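PDB 3NA7: HP0958 from Helicobacter pylori, which probably acts in flagellar biogenesis as an export chaperone and post-transcriptional regulator, joining a long coiled-coil hairpin to a zinc-ribbon domain. Local coordinates for residues L58-T72 / S106-I120. Sequence-based numbering, arbitrary orientation.
Sequences LKLQVSKNEQTLQDT and SNQANREIENLQNEI
V62 lies alongside L116, the two side chains pointing in opposite directions, with V62 CG2 3.5 Å from L116 CB, and fits as a knob into the hole made by I113, L116, Q117 and I120. This is the packing of an antiparallel coiled coil: helix 24-85 runs up one arm of the hairpin, helix 91-171 comes back along the other, and here their axes approach to 9.4 Å at 164°. Three more knobs interlock. L116 enters among L58, Q61, V62 and N65, with CD2 at 3.7 Å from L58 CD2 and CD1 3.6 Å from N65 ND2. I113 sits among V62, N65, E66 and L69; its CG1 comes to 3.5 Å from N65 CB, while CD1 touches both E66 CG and L69 CD2. L69 sits as a knob among S106, A109, N110 and I113, its CB against A109 CB and its CD2 3.4 Å from N110 OD1. Toward the 58/120 end, I120 CG1 packs on L58 CB, and the aliphatic part of K59 lies across I120, its CG meeting I120 CD1. At the other end T72 CG2 rests on S106 CB, and S106 OG makes a weak hydrogen bond to N73.

N65 brings an amide into this largely apolar seam. Its ND2 turns back along its own helix to Q61 O (2.8 Å, N-H...O angle 161°), a carbonyl that also accepts from N65 N. With CG beside the backbone N (chi1 -79°), this bond helps fix the amide's rotation and presents OD1 to the aliphatic part of E112. The oxygen therefore meets carbon across the seam, N65 OD1 lying 3.3 Å from E112 CG.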
ATOM      1  N   LEU A  58     -12.905  21.104  16.140  1.00 49.85           N
ATOM      2  CA  LEU A  58     -14.140  21.851  15.966  1.00 47.16           C
ATOM      3  C   LEU A  58     -14.836  22.143  17.287  1.00 48.24           C
ATOM      4  O   LEU A  58     -15.433  23.203  17.467  1.00 49.04           O
ATOM      5  CB  LEU A  58     -15.082  21.120  15.032  1.00 44.27           C
ATOM      6  CG  LEU A  58     -14.730  21.054  13.555  1.00 45.69           C
ATOM      7  CD1 LEU A  58     -15.639  20.021  12.900  1.00 44.95           C
ATOM      8  CD2 LEU A  58     -14.895  22.417  12.870  1.00 44.83           C
ATOM      9  N   LYS A  59     -14.769  21.196  18.211  1.00 49.42           N
ATOM     10  CA  LYS A  59     -15.407  21.357  19.502  1.00 51.58           C
ATOM     11  C   LYS A  59     -14.699  22.431  20.319  1.00 53.89           C
ATOM     12  O   LYS A  59     -15.340  23.107  21.123  1.00 51.29           O
ATOM     13  CB  LYS A  59     -15.443  20.029  20.267  1.00 53.06           C
ATOM     14  CG  LYS A  59     -16.559  19.093  19.797  1.00 53.03           C
ATOM     15  CD  LYS A  59     -16.398  17.698  20.392  1.00 58.76           C
ATOM     16  CE  LYS A  59     -17.384  16.731  19.761  1.00 52.98           C
ATOM     17  NZ  LYS A  59     -17.484  15.531  20.607  1.00 59.14           N
ATOM     18  N   LEU A  60     -13.384  22.563  20.105  1.00 56.50           N
ATOM     19  CA  LEU A  60     -12.590  23.658  20.670  1.00 61.12           C
ATOM     20  C   LEU A  60     -13.053  25.020  20.138  1.00 60.51           C
ATOM     21  O   LEU A  60     -13.178  25.967  20.903  1.00 63.64           O
ATOM     22  CB  LEU A  60     -11.094  23.432  20.417  1.00 64.91           C
ATOM     23  CG  LEU A  60     -10.024  24.422  20.919  1.00 70.03           C
ATOM     24  CD1 LEU A  60     -10.171  24.797  22.405  1.00 76.76           C
ATOM     25  CD2 LEU A  60      -8.622  23.869  20.642  1.00 75.36           C
ATOM     26  N   GLN A  61     -13.338  25.102  18.842  1.00 58.49           N
ATOM     27  CA  GLN A  61     -13.892  26.317  18.246  1.00 56.91           C
ATOM     28  C   GLN A  61     -15.265  26.646  18.790  1.00 54.21           C
ATOM     29  O   GLN A  61     -15.538  27.797  19.103  1.00 55.07           O
ATOM     30  CB  GLN A  61     -13.993  26.193  16.735  1.00 56.98           C
ATOM     31  CG  GLN A  61     -12.677  26.172  16.020  1.00 62.35           C
ATOM     32  CD  GLN A  61     -12.858  26.355  14.535  1.00 67.04           C
ATOM     33  OE1 GLN A  61     -12.626  25.435  13.746  1.00 69.35           O
ATOM     34  NE2 GLN A  61     -13.288  27.551  14.139  1.00 72.59           N
ATOM     35  N   VAL A  62     -16.144  25.648  18.874  1.00 50.16           N
ATOM     36  CA  VAL A  62     -17.443  25.830  19.531  1.00 48.40           C
ATOM     37  C   VAL A  62     -17.267  26.497  20.912  1.00 51.53           C
ATOM     38  O   VAL A  62     -17.992  27.417  21.254  1.00 50.20           O
ATOM     39  CB  VAL A  62     -18.241  24.501  19.655  1.00 47.57           C
ATOM     40  CG1 VAL A  62     -19.450  24.653  20.606  1.00 42.73           C
ATOM     41  CG2 VAL A  62     -18.698  24.003  18.250  1.00 41.81           C
ATOM     42  N   SER A  63     -16.274  26.048  21.664  1.00 54.30           N
ATOM     43  CA  SER A  63     -16.051  26.508  23.023  1.00 59.53           C
ATOM     44  C   SER A  63     -15.496  27.931  23.061  1.00 61.31           C
ATOM     45  O   SER A  63     -15.866  28.726  23.932  1.00 62.67           O
ATOM     46  CB  SER A  63     -15.111  25.551  23.742  1.00 60.86           C
ATOM     47  OG  SER A  63     -15.004  25.915  25.099  1.00 71.38           O
ATOM     48  N   LYS A  64     -14.620  28.242  22.105  1.00 63.21           N
ATOM     49  CA  LYS A  64     -14.044  29.581  21.963  1.00 65.14           C
ATOM     50  C   LYS A  64     -15.110  30.591  21.575  1.00 62.58           C
ATOM     51  O   LYS A  64     -15.223  31.650  22.197  1.00 63.60           O
ATOM     52  CB  LYS A  64     -12.877  29.581  20.971  1.00 67.41           C
ATOM     53  CG  LYS A  64     -11.570  29.099  21.590  1.00 75.31           C
ATOM     54  CD  LYS A  64     -10.453  28.898  20.558  1.00 81.53           C
ATOM     55  CE  LYS A  64      -9.139  28.532  21.246  1.00 88.11           C
ATOM     56  NZ  LYS A  64      -8.121  27.943  20.327  1.00 91.46           N
ATOM     57  N   ASN A  65     -15.910  30.242  20.575  1.00 59.34           N
ATOM     58  CA  ASN A  65     -17.074  31.029  20.200  1.00 57.87           C
ATOM     59  C   ASN A  65     -18.075  31.214  21.344  1.00 57.36           C
ATOM     60  O   ASN A  65     -18.762  32.240  21.409  1.00 57.12           O
ATOM     61  CB  ASN A  65     -17.794  30.396  19.000  1.00 57.12           C
ATOM     62  CG  ASN A  65     -17.108  30.692  17.676  1.00 58.03           C
ATOM     63  OD1 ASN A  65     -17.343  31.735  17.055  1.00 62.40           O
ATOM     64  ND2 ASN A  65     -16.273  29.771  17.226  1.00 58.31           N
ATOM     65  N   GLU A  66     -18.177  30.221  22.223  1.00 56.49           N
ATOM     66  CA  GLU A  66     -19.147  30.252  23.331  1.00 57.43           C
ATOM     67  C   GLU A  66     -18.744  31.237  24.424  1.00 58.07           C
ATOM     68  O   GLU A  66     -19.603  31.844  25.085  1.00 56.46           O
ATOM     69  CB  GLU A  66     -19.375  28.845  23.922  1.00 56.92           C
ATOM     70  CG  GLU A  66     -20.122  27.925  22.950  1.00 60.29           C
ATOM     71  CD  GLU A  66     -20.920  26.794  23.601  1.00 67.31           C
ATOM     72  OE1 GLU A  66     -20.324  25.986  24.361  1.00 64.49           O
ATOM     73  OE2 GLU A  66     -22.147  26.705  23.313  1.00 67.26           O
ATOM     74  N   GLN A  67     -17.433  31.375  24.602  1.00 60.33           N
ATOM     75  CA  GLN A  67     -16.855  32.314  25.551  1.00 64.52           C
ATOM     76  C   GLN A  67     -17.112  33.744  25.061  1.00 63.94           C
ATOM     77  O   GLN A  67     -17.595  34.581  25.829  1.00 65.40           O
ATOM     78  CB  GLN A  67     -15.358  32.032  25.734  1.00 67.64           C
ATOM     79  CG  GLN A  67     -14.632  33.005  26.639  1.00 74.23           C
ATOM     80  CD  GLN A  67     -15.220  33.065  28.036  1.00 77.40           C
ATOM     81  OE1 GLN A  67     -15.469  32.035  28.665  1.00 78.63           O
ATOM     82  NE2 GLN A  67     -15.445  34.277  28.529  1.00 79.25           N
ATOM     83  N   THR A  68     -16.850  34.006  23.778  1.00 62.53           N
ATOM     84  CA  THR A  68     -17.067  35.348  23.213  1.00 63.17           C
ATOM     85  C   THR A  68     -18.553  35.717  23.204  1.00 59.20           C
ATOM     86  O   THR A  68     -18.917  36.865  23.463  1.00 60.52           O
ATOM     87  CB  THR A  68     -16.464  35.494  21.805  1.00 63.27           C
ATOM     88  OG1 THR A  68     -17.245  34.738  20.885  1.00 67.95           O
ATOM     89  CG2 THR A  68     -15.022  34.986  21.768  1.00 66.26           C
ATOM     90  N   LEU A  69     -19.409  34.738  22.938  1.00 54.20           N
ATOM     91  CA  LEU A  69     -20.850  34.923  23.061  1.00 51.60           C
ATOM     92  C   LEU A  69     -21.274  35.273  24.503  1.00 53.05           C
ATOM     93  O   LEU A  69     -22.145  36.129  24.708  1.00 52.56           O
ATOM     94  CB  LEU A  69     -21.567  33.664  22.594  1.00 51.08           C
ATOM     95  CG  LEU A  69     -23.085  33.561  22.712  1.00 50.91           C
ATOM     96  CD1 LEU A  69     -23.793  34.640  21.888  1.00 50.15           C
ATOM     97  CD2 LEU A  69     -23.488  32.196  22.245  1.00 53.50           C
ATOM     98  N   GLN A  70     -20.655  34.620  25.487  1.00 52.90           N
ATOM     99  CA  GLN A  70     -20.838  34.968  26.896  1.00 55.67           C
ATOM    100  C   GLN A  70     -20.393  36.406  27.187  1.00 55.29           C
ATOM    101  O   GLN A  70     -21.085  37.139  27.880  1.00 56.21           O
ATOM    102  CB  GLN A  70     -20.104  33.963  27.815  1.00 58.41           C
ATOM    103  CG  GLN A  70     -20.332  34.204  29.340  1.00 66.83           C
ATOM    104  CD  GLN A  70     -19.539  33.254  30.257  1.00 72.96           C
ATOM    105  OE1 GLN A  70     -18.855  32.334  29.796  1.00 74.28           O
ATOM    106  NE2 GLN A  70     -19.640  33.485  31.565  1.00 77.67           N
ATOM    107  N   ASP A  71     -19.235  36.794  26.653  1.00 56.79           N
ATOM    108  CA  ASP A  71     -18.709  38.158  26.759  1.00 57.20           C
ATOM    109  C   ASP A  71     -19.670  39.159  26.120  1.00 55.69           C
ATOM    110  O   ASP A  71     -19.989  40.197  26.697  1.00 57.53           O
ATOM    111  CB  ASP A  71     -17.340  38.255  26.077  1.00 57.88           C
ATOM    112  CG  ASP A  71     -16.243  37.520  26.834  1.00 65.91           C
ATOM    113  OD1 ASP A  71     -16.406  37.228  28.044  1.00 71.72           O
ATOM    114  OD2 ASP A  71     -15.195  37.228  26.218  1.00 70.19           O
ATOM    115  N   THR A  72     -20.141  38.831  24.923  1.00 53.43           N
ATOM    116  CA  THR A  72     -21.038  39.705  24.174  1.00 51.83           C
ATOM    117  C   THR A  72     -22.346  39.945  24.918  1.00 51.27           C
ATOM    118  O   THR A  72     -22.798  41.080  25.013  1.00 51.78           O
ATOM    119  CB  THR A  72     -21.248  39.154  22.745  1.00 48.78           C
ATOM    120  OG1 THR A  72     -19.974  39.094  22.123  1.00 49.60           O
ATOM    121  CG2 THR A  72     -22.132  40.051  21.906  1.00 47.70           C
ATOM    122  N   SER A 106     -23.609  38.991  18.686  1.00 48.85           N
ATOM    123  CA  SER A 106     -24.152  37.807  19.335  1.00 50.15           C
ATOM    124  C   SER A 106     -24.912  36.911  18.326  1.00 49.83           C
ATOM    125  O   SER A 106     -24.814  35.678  18.405  1.00 50.18           O
ATOM    126  CB  SER A 106     -24.998  38.193  20.552  1.00 50.52           C
ATOM    127  OG  SER A 106     -25.996  37.229  20.788  1.00 57.71           O
ATOM    128  N   ASN A 107     -25.609  37.505  17.353  1.00 49.03           N
ATOM    129  CA  ASN A 107     -26.206  36.700  16.264  1.00 50.47           C
ATOM    130  C   ASN A 107     -25.192  35.972  15.390  1.00 49.50           C
ATOM    131  O   ASN A 107     -25.449  34.840  14.971  1.00 50.15           O
ATOM    132  CB  ASN A 107     -27.122  37.513  15.348  1.00 53.15           C
ATOM    133  CG  ASN A 107     -28.267  38.180  16.089  1.00 57.12           C
ATOM    134  OD1 ASN A 107     -28.611  37.796  17.202  1.00 58.66           O
ATOM    135  ND2 ASN A 107     -28.871  39.193  15.456  1.00 60.08           N
ATOM    136  N   GLN A 108     -24.059  36.620  15.103  1.00 49.77           N
ATOM    137  CA  GLN A 108     -22.940  35.981  14.382  1.00 50.18           C
ATOM    138  C   GLN A 108     -22.370  34.778  15.141  1.00 48.37           C
ATOM    139  O   GLN A 108     -22.164  33.723  14.546  1.00 49.82           O
ATOM    140  CB  GLN A 108     -21.812  36.976  14.102  1.00 51.68           C
ATOM    141  CG  GLN A 108     -22.122  37.977  13.005  1.00 58.48           C
ATOM    142  CD  GLN A 108     -21.366  39.297  13.163  1.00 62.37           C
ATOM    143  OE1 GLN A 108     -20.429  39.408  13.961  1.00 65.57           O
ATOM    144  NE2 GLN A 108     -21.784  40.303  12.409  1.00 57.59           N
ATOM    145  N   ALA A 109     -22.115  34.941  16.441  1.00 45.88           N
ATOM    146  CA  ALA A 109     -21.577  33.849  17.257  1.00 45.81           C
ATOM    147  C   ALA A 109     -22.530  32.666  17.323  1.00 45.94           C
ATOM    148  O   ALA A 109     -22.088  31.520  17.242  1.00 47.33           O
ATOM    149  CB  ALA A 109     -21.221  34.325  18.652  1.00 43.87           C
ATOM    150  N   ASN A 110     -23.829  32.937  17.465  1.00 46.40           N
ATOM    151  CA  ASN A 110     -24.823  31.875  17.484  1.00 46.64           C
ATOM    152  C   ASN A 110     -24.874  31.119  16.180  1.00 47.61           C
ATOM    153  O   ASN A 110     -24.899  29.888  16.206  1.00 48.42           O
ATOM    154  CB  ASN A 110     -26.213  32.376  17.886  1.00 46.71           C
ATOM    155  CG  ASN A 110     -26.366  32.468  19.381  1.00 49.05           C
ATOM    156  OD1 ASN A 110     -26.084  31.508  20.092  1.00 51.44           O
ATOM    157  ND2 ASN A 110     -26.793  33.624  19.876  1.00 50.15           N
ATOM    158  N   ARG A 111     -24.882  31.834  15.054  1.00 48.06           N
ATOM    159  CA  ARG A 111     -24.785  31.193  13.736  1.00 48.48           C
ATOM    160  C   ARG A 111     -23.500  30.363  13.546  1.00 47.02           C
ATOM    161  O   ARG A 111     -23.562  29.264  12.997  1.00 47.05           O
ATOM    162  CB  ARG A 111     -24.926  32.184  12.569  1.00 51.07           C
ATOM    163  CG  ARG A 111     -26.161  33.084  12.605  1.00 60.04           C
ATOM    164  CD  ARG A 111     -26.427  33.816  11.259  1.00 67.23           C
ATOM    165  NE  ARG A 111     -25.505  34.924  10.985  1.00 70.08           N
ATOM    166  CZ  ARG A 111     -25.705  36.199  11.343  1.00 73.69           C
ATOM    167  NH1 ARG A 111     -24.801  37.127  11.035  1.00 74.10           N
ATOM    168  NH2 ARG A 111     -26.801  36.561  12.005  1.00 72.18           N
ATOM    169  N   GLU A 112     -22.352  30.902  13.946  1.00 44.56           N
ATOM    170  CA  GLU A 112     -21.084  30.200  13.800  1.00 45.61           C
ATOM    171  C   GLU A 112     -21.071  28.907  14.638  1.00 44.47           C
ATOM    172  O   GLU A 112     -20.682  27.863  14.151  1.00 45.32           O
ATOM    173  CB  GLU A 112     -19.882  31.123  14.143  1.00 47.27           C
ATOM    174  CG  GLU A 112     -18.492  30.426  14.221  1.00 46.28           C
ATOM    175  CD  GLU A 112     -17.972  29.959  12.870  1.00 57.12           C
ATOM    176  OE1 GLU A 112     -16.929  29.264  12.802  1.00 59.59           O
ATOM    177  OE2 GLU A 112     -18.601  30.287  11.854  1.00 62.33           O
ATOM    178  N   ILE A 113     -21.522  28.988  15.878  1.00 45.60           N
ATOM    179  CA  ILE A 113     -21.643  27.806  16.725  1.00 47.65           C
ATOM    180  C   ILE A 113     -22.579  26.757  16.123  1.00 49.93           C
ATOM    181  O   ILE A 113     -22.229  25.575  16.082  1.00 49.06           O
ATOM    182  CB  ILE A 113     -22.104  28.168  18.139  1.00 48.23           C
ATOM    183  CG1 ILE A 113     -21.075  29.093  18.788  1.00 46.60           C
ATOM    184  CG2 ILE A 113     -22.371  26.871  18.989  1.00 46.31           C
ATOM    185  CD1 ILE A 113     -21.578  29.778  20.082  1.00 49.40           C
ATOM    186  N   GLU A 114     -23.752  27.180  15.653  1.00 50.16           N
ATOM    187  CA  GLU A 114     -24.668  26.252  15.005  1.00 53.54           C
ATOM    188  C   GLU A 114     -24.029  25.597  13.772  1.00 54.42           C
ATOM    189  O   GLU A 114     -24.234  24.403  13.522  1.00 54.84           O
ATOM    190  CB  GLU A 114     -25.966  26.952  14.629  1.00 57.37           C
ATOM    191  CG  GLU A 114     -27.084  26.040  14.115  1.00 64.77           C
ATOM    192  CD  GLU A 114     -28.380  26.800  13.855  1.00 74.77           C
ATOM    193  OE1 GLU A 114     -28.733  27.676  14.687  1.00 75.29           O
ATOM    194  OE2 GLU A 114     -29.050  26.516  12.828  1.00 76.59           O
ATOM    195  N   ASN A 115     -23.254  26.372  13.009  1.00 52.97           N
ATOM    196  CA  ASN A 115     -22.554  25.845  11.833  1.00 52.28           C
ATOM    197  C   ASN A 115     -21.509  24.788  12.184  1.00 49.48           C
ATOM    198  O   ASN A 115     -21.390  23.767  11.488  1.00 47.46           O
ATOM    199  CB  ASN A 115     -21.899  26.971  11.020  1.00 52.86           C
ATOM    200  CG  ASN A 115     -22.867  27.640  10.062  1.00 60.27           C
ATOM    201  OD1 ASN A 115     -23.882  27.053   9.671  1.00 57.96           O
ATOM    202  ND2 ASN A 115     -22.551  28.883   9.667  1.00 58.26           N
ATOM    203  N   LEU A 116     -20.742  25.058  13.242  1.00 47.20           N
ATOM    204  CA  LEU A 116     -19.711  24.140  13.687  1.00 48.39           C
ATOM    205  C   LEU A 116     -20.358  22.840  14.176  1.00 49.90           C
ATOM    206  O   LEU A 116     -19.931  21.751  13.800  1.00 49.81           O
ATOM    207  CB  LEU A 116     -18.846  24.769  14.792  1.00 46.51           C
ATOM    208  CG  LEU A 116     -17.961  25.973  14.435  1.00 49.47           C
ATOM    209  CD1 LEU A 116     -17.610  26.826  15.659  1.00 44.01           C
ATOM    210  CD2 LEU A 116     -16.708  25.550  13.658  1.00 50.28           C
ATOM    211  N   GLN A 117     -21.390  22.968  15.013  1.00 50.90           N
ATOM    212  CA  GLN A 117     -22.142  21.824  15.495  1.00 52.33           C
ATOM    213  C   GLN A 117     -22.698  20.981  14.348  1.00 52.69           C
ATOM    214  O   GLN A 117     -22.659  19.755  14.427  1.00 53.74           O
ATOM    215  CB  GLN A 117     -23.226  22.244  16.487  1.00 52.62           C
ATOM    216  CG  GLN A 117     -22.675  22.220  17.895  1.00 61.86           C
ATOM    217  CD  GLN A 117     -23.429  23.074  18.875  1.00 67.59           C
ATOM    218  OE1 GLN A 117     -24.486  23.618  18.562  1.00 72.47           O
ATOM    219  NE2 GLN A 117     -22.890  23.185  20.092  1.00 72.15           N
ATOM    220  N   ASN A 118     -23.176  21.626  13.284  1.00 51.85           N
ATOM    221  CA  ASN A 118     -23.604  20.898  12.086  1.00 53.09           C
ATOM    222  C   ASN A 118     -22.481  20.107  11.425  1.00 51.84           C
ATOM    223  O   ASN A 118     -22.705  18.991  10.986  1.00 50.94           O
ATOM    224  CB  ASN A 118     -24.310  21.793  11.055  1.00 54.06           C
ATOM    225  CG  ASN A 118     -25.737  22.159  11.471  1.00 61.41           C
ATOM    226  OD1 ASN A 118     -26.309  21.536  12.368  1.00 64.55           O
ATOM    227  ND2 ASN A 118     -26.320  23.178  10.816  1.00 59.74           N
ATOM    228  N   GLU A 119     -21.280  20.681  11.361  1.00 51.39           N
ATOM    229  CA  GLU A 119     -20.135  20.005  10.750  1.00 51.87           C
ATOM    230  C   GLU A 119     -19.744  18.803  11.628  1.00 49.48           C
ATOM    231  O   GLU A 119     -19.489  17.722  11.113  1.00 49.70           O
ATOM    232  CB  GLU A 119     -18.968  20.983  10.598  1.00 53.77           C
ATOM    233  CG  GLU A 119     -17.894  20.600   9.598  1.00 59.53           C
ATOM    234  CD  GLU A 119     -16.871  21.724   9.353  1.00 68.27           C
ATOM    235  OE1 GLU A 119     -15.754  21.409   8.874  1.00 72.22           O
ATOM    236  OE2 GLU A 119     -17.174  22.916   9.632  1.00 70.91           O
ATOM    237  N   ILE A 120     -19.734  19.005  12.945  1.00 46.57           N
ATOM    238  CA  ILE A 120     -19.447  17.952  13.900  1.00 45.52           C
ATOM    239  C   ILE A 120     -20.388  16.758  13.670  1.00 47.45           C
ATOM    240  O   ILE A 120     -19.929  15.619  13.504  1.00 48.37           O
ATOM    241  CB  ILE A 120     -19.571  18.464  15.339  1.00 46.02           C
ATOM    242  CG1 ILE A 120     -18.395  19.361  15.700  1.00 40.16           C
ATOM    243  CG2 ILE A 120     -19.675  17.294  16.370  1.00 45.46           C
ATOM    244  CD1 ILE A 120     -18.677  20.262  16.919  1.00 38.66           C
TER